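Local coordinates for protein lactose Operon Repressor (Escherichia coli, PDB 1JYE) that represses transcription of the lactose operon by binding operator DNA, and probably releases it when an inducer sugar binds the core, at residues Gln227-Met230 / Gln231-Glu235; Gly297-Ser300 / Val301-Leu305. The protein carries 1 engineered substitution. All coordinates share one frame; numbering follows the deposited sequence.

Overall arrangement
Contacts 1 and 2 are both turn-to-turn contacts within single helices, 222-234 and 293-308, and they lie on opposite sides of the chain's centre, with their own centres about 41 Å apart and nearest atoms about 29 Å apart. They share no element. Contact 1 is the more exposed: T229 and M232 meet strand 241-244, T229 and M230 helix 247-259, and L233 the loop at S260, while Q227, Q231 and N234 are exposed. Contact 2 has more buried residues and no exposed ones among those that touch. Both have polar groups with partners elsewhere; contact 1 adds methyl contacts along the helix, contact 2 a serine hydroxyl bonded to its own helix backbone.

Contact 1. Residues Gln227-Met230 / Gln231-Glu235; sequences QQTM and QMLNE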
loop_
_atom_site.group_PDB
_atom_site.type_symbol
_atom_site.label_atom_id
_atom_site.label_comp_id
_atom_site.label_asym_id
_atom_site.label_seq_id
_atom_site.Cartn_x
_atom_site.Cartn_y
_atom_site.Cartn_z
ATOM N N GLN A 227 2.299 -18.651 6.134
ATOM C CA GLN A 227 3.232 -19.536 6.828
ATOM C C GLN A 227 2.734 -19.957 8.206
ATOM O O GLN A 227 2.730 -21.142 8.535
ATOM C CB GLN A 227 4.595 -18.861 6.963
ATOM C CG GLN A 227 5.228 -18.486 5.631
ATOM C CD GLN A 227 6.542 -17.744 5.792
ATOM O OE1 GLN A 227 6.633 -16.772 6.543
ATOM N NE2 GLN A 227 7.564 -18.192 5.074
ATOM N N GLN A 228 2.316 -18.989 9.011
ATOM C CA GLN A 228 1.835 -19.297 10.355
ATOM C C GLN A 228 0.603 -20.189 10.340
ATOM O O GLN A 228 0.484 -21.118 11.150
ATOM C CB GLN A 228 1.531 -18.004 11.119
ATOM C CG GLN A 228 2.771 -17.188 11.447
ATOM C CD GLN A 228 3.791 -17.990 12.235
ATOM O OE1 GLN A 228 3.464 -18.588 13.259
ATOM N NE2 GLN A 228 5.033 -18.004 11.761
ATOM N N THR A 229 -0.316 -19.917 9.421
ATOM C CA THR A 229 -1.533 -20.708 9.329
ATOM C C THR A 229 -1.227 -22.121 8.837
ATOM O O THR A 229 -1.786 -23.092 9.344
ATOM C CB THR A 229 -2.559 -20.028 8.407
ATOM O OG1 THR A 229 -2.839 -18.716 8.913
ATOM C CG2 THR A 229 -3.859 -20.828 8.361
ATOM N N MET A 230 -0.338 -22.241 7.855
ATOM C CA MET A 230 0.024 -23.561 7.350
ATOM C C MET A 230 0.692 -24.371 8.456
ATOM O O MET A 230 0.446 -25.569 8.591
ATOM C CB MET A 230 0.978 -23.451 6.157
ATOM C CG MET A 230 0.307 -23.099 4.840
ATOM S SD MET A 230 -0.971 -24.285 4.363
ATOM C CE MET A 230 -0.109 -25.816 4.556
ATOM N N GLN A 231 1.537 -23.716 9.248
ATOM C CA GLN A 231 2.233 -24.403 10.335
ATOM C C GLN A 231 1.244 -24.900 11.379
ATOM O O GLN A 231 1.391 -26.002 11.913
ATOM C CB GLN A 231 3.260 -23.471 10.983
ATOM C CG GLN A 231 4.403 -23.092 10.049
ATOM C CD GLN A 231 5.453 -22.218 10.710
ATOM O OE1 GLN A 231 6.355 -21.705 10.047
ATOM N NE2 GLN A 231 5.344 -22.048 12.021
ATOM N N MET A 232 0.235 -24.082 11.661
ATOM C CA MET A 232 -0.798 -24.437 12.627
ATOM C C MET A 232 -1.584 -25.645 12.126
ATOM O O MET A 232 -1.781 -26.623 12.852
ATOM C CB MET A 232 -1.749 -23.257 12.833
ATOM C CG MET A 232 -2.932 -23.568 13.735
ATOM S SD MET A 232 -4.093 -22.199 13.821
ATOM C CE MET A 232 -4.873 -22.320 12.202
ATOM N N LEU A 233 -2.029 -25.573 10.875
ATOM C CA LEU A 233 -2.794 -26.657 10.277
ATOM C C LEU A 233 -1.976 -27.940 10.159
ATOM O O LEU A 233 -2.489 -29.031 10.409
ATOM C CB LEU A 233 -3.309 -26.239 8.897
ATOM C CG LEU A 233 -4.281 -25.056 8.900
ATOM C CD1 LEU A 233 -4.624 -24.675 7.467
ATOM C CD2 LEU A 233 -5.542 -25.422 9.673
ATOM N N ASN A 234 -0.709 -27.815 9.780
ATOM C CA ASN A 234 0.145 -28.990 9.645
ATOM C C ASN A 234 0.379 -29.653 11.001
ATOM O O ASN A 234 0.724 -30.834 11.068
ATOM C CB ASN A 234 1.490 -28.621 9.007
ATOM C CG ASN A 234 1.354 -28.205 7.550
ATOM O OD1 ASN A 234 0.446 -28.646 6.848
ATOM N ND2 ASN A 234 2.273 -27.364 7.087
ATOM N N GLU A 235 0.188 -28.890 12.076
ATOM C CA GLU A 235 0.359 -29.403 13.438
ATOM C C GLU A 235 -0.860 -30.197 13.884
ATOM O O GLU A 235 -0.833 -30.859 14.923
ATOM C CB GLU A 235 0.558 -28.258 14.436
ATOM C CG GLU A 235 1.952 -27.681 14.510
ATOM C CD GLU A 235 2.119 -26.774 15.715
ATOM O OE1 GLU A 235 1.395 -25.759 15.809
ATOM O OE2 GLU A 235 2.971 -27.080 16.574
#
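M230 brings its terminal methyl slantwise against the amide of N234, one turn further along the helix, with CE 3.7 Å from OD1 of N234. Two successive bends, at chi2 (-58°) and chi3 (-50°), curl the chain forward so that this methyl, not the sulfur, meets the amide. A flexible, unbranched methionine suits this half-covered flank, where it also leans on A256 and S260. Next to it, T229 and L233 run side by side in the same direction, with CG2 of T229 4.0 Å from CD1 of L233. Both residues belong to helix 222-234, an outer layer of a periplasmic-binding-protein-like subdomain, whose parallel sheet lies beneath T229 and M232. The T229 side chain touches A253 and M242, while its OG1 is bonded back to the carbonyl of G225, so a residue with both a methyl and a hydroxyl fits this buried place. Four backbone bonds tie the two ranges together, the straightest from L233 N to T229 O (2.9 Å, N-H...O 170°). Q228 is partly exposed; R216 takes its OE1 in a hydrogen bond and also pairs with the carboxylate of E235.

Contact 2. Residues Gly297-Ser300 / Val301-Leu305; sequences GQTS and VDRLL
The backbone of 297-305 is one unbroken helical run, but its bonds are uneven: V301 N reaches G297 O only weakly, at 3.4 Å, and D302 N to Q298 O is also weak, whereas R303 N to T299 O closes to 2.9 Å and L304 N to S300 O is equally short. The long first bond goes with a second claim on its acceptor, since the hydroxyl of S300 also donates to G297 O, OG lying 2.7 Å from it. With chi1 at 71°, OG sits between the backbone N and the carbonyl carbon and is turned back toward the preceding turn, where it meets that carbonyl at a C=O...OG angle of 123°. A small serine thus keeps its polar atom satisfied on a buried face. V301 stands beside the same carbonyl, its CG2 3.6 Å from G297 O, and its branched side chain offers hydrocarbon to the interior. On the more open flank, T299 and R303 run alongside each other. The arginine bends at chi2 (63°) and chi3, which brings NH1 back to 3.6 Å from CG2 of T299, an oblique approach of a methyl to the guanidinium. NH1 is hydrogen-bonded to Q317, and T299 OG1 to the carbonyl of L295. Q298 passes D302 more loosely, CG 4.2 Å from OD2; the aspartate's charge is matched by a salt bridge to R86. In the periplasmic-binding-protein-like core, helix 293-308 packs beside the parallel sheet that holds strand 122-125, which S300 and L304 touch; Q298, S300 and V301 meet helix 74-89, and T299 and R303 meet strand 158-161.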
loop_
_atom_site.group_PDB
_atom_site.type_symbol
_atom_site.label_atom_id
_atom_site.label_comp_id
_atom_site.label_asym_id
_atom_site.label_seq_id
_atom_site.Cartn_x
_atom_site.Cartn_y
_atom_site.Cartn_z
ATOM N N GLY A 297 -5.289 10.414 9.504
ATOM C CA GLY A 297 -4.294 11.306 8.936
ATOM C C GLY A 297 -4.806 12.729 8.836
ATOM O O GLY A 297 -4.118 13.677 9.213
ATOM N N GLN A 298 -6.022 12.881 8.323
ATOM C CA GLN A 298 -6.631 14.199 8.186
ATOM C C GLN A 298 -6.731 14.881 9.549
ATOM O O GLN A 298 -6.306 16.026 9.725
ATOM C CB GLN A 298 -8.031 14.057 7.586
ATOM C CG GLN A 298 -8.763 15.365 7.352
ATOM C CD GLN A 298 -10.211 15.138 6.961
ATOM O OE1 GLN A 298 -11.057 14.851 7.808
ATOM N NE2 GLN A 298 -10.498 15.243 5.668
ATOM N N THR A 299 -7.287 14.164 10.516
ATOM C CA THR A 299 -7.462 14.712 11.854
ATOM C C THR A 299 -6.137 15.077 12.521
ATOM O O THR A 299 -6.059 16.079 13.234
ATOM C CB THR A 299 -8.242 13.724 12.751
ATOM O OG1 THR A 299 -9.476 13.371 12.106
ATOM C CG2 THR A 299 -8.565 14.363 14.100
ATOM N N SER A 300 -5.092 14.290 12.278
ATOM C CA SER A 300 -3.794 14.569 12.893
ATOM C C SER A 300 -3.235 15.924 12.470
ATOM O O SER A 300 -2.590 16.613 13.261
ATOM C CB SER A 300 -2.779 13.460 12.564
ATOM O OG SER A 300 -2.370 13.493 11.205
ATOM N N VAL A 301 -3.481 16.314 11.223
ATOM C CA VAL A 301 -2.985 17.596 10.743
ATOM C C VAL A 301 -3.756 18.730 11.406
ATOM O O VAL A 301 -3.158 19.684 11.909
ATOM C CB VAL A 301 -3.112 17.711 9.207
ATOM C CG1 VAL A 301 -2.682 19.104 8.746
ATOM C CG2 VAL A 301 -2.239 16.656 8.542
ATOM N N ASP A 302 -5.081 18.619 11.422
ATOM C CA ASP A 302 -5.905 19.645 12.052
ATOM C C ASP A 302 -5.497 19.796 13.514
ATOM O O ASP A 302 -5.346 20.907 14.017
ATOM C CB ASP A 302 -7.393 19.277 11.986
ATOM C CG ASP A 302 -7.890 19.070 10.568
ATOM O OD1 ASP A 302 -7.396 19.758 9.654
ATOM O OD2 ASP A 302 -8.789 18.224 10.370
ATOM N N ARG A 303 -5.315 18.665 14.189
ATOM C CA ARG A 303 -4.940 18.654 15.601
ATOM C C ARG A 303 -3.571 19.284 15.851
ATOM O O ARG A 303 -3.407 20.086 16.770
ATOM C CB ARG A 303 -4.949 17.213 16.130
ATOM C CG ARG A 303 -4.764 17.077 17.648
ATOM C CD ARG A 303 -5.913 17.732 18.410
ATOM N NE ARG A 303 -7.203 17.416 17.801
ATOM C CZ ARG A 303 -7.783 16.219 17.827
ATOM N NH1 ARG A 303 -8.953 16.043 17.224
ATOM N NH2 ARG A 303 -7.215 15.204 18.468
ATOM N N LEU A 304 -2.588 18.920 15.031
ATOM C CA LEU A 304 -1.240 19.458 15.191
ATOM C C LEU A 304 -1.223 20.972 15.048
ATOM O O LEU A 304 -0.580 21.671 15.833
ATOM C CB LEU A 304 -0.286 18.848 14.162
ATOM C CG LEU A 304 1.165 19.330 14.278
ATOM C CD1 LEU A 304 1.775 18.802 15.567
ATOM C CD2 LEU A 304 1.966 18.850 13.076
ATOM N N LEU A 305 -1.923 21.480 14.040
ATOM C CA LEU A 305 -1.962 22.918 13.829
ATOM C C LEU A 305 -2.673 23.617 14.986
ATOM O O LEU A 305 -2.279 24.710 15.387
ATOM C CB LEU A 305 -2.631 23.240 12.488
ATOM C CG LEU A 305 -1.894 22.656 11.275
ATOM C CD1 LEU A 305 -2.507 23.199 9.995
ATOM C CD2 LEU A 305 -0.412 23.014 11.335
#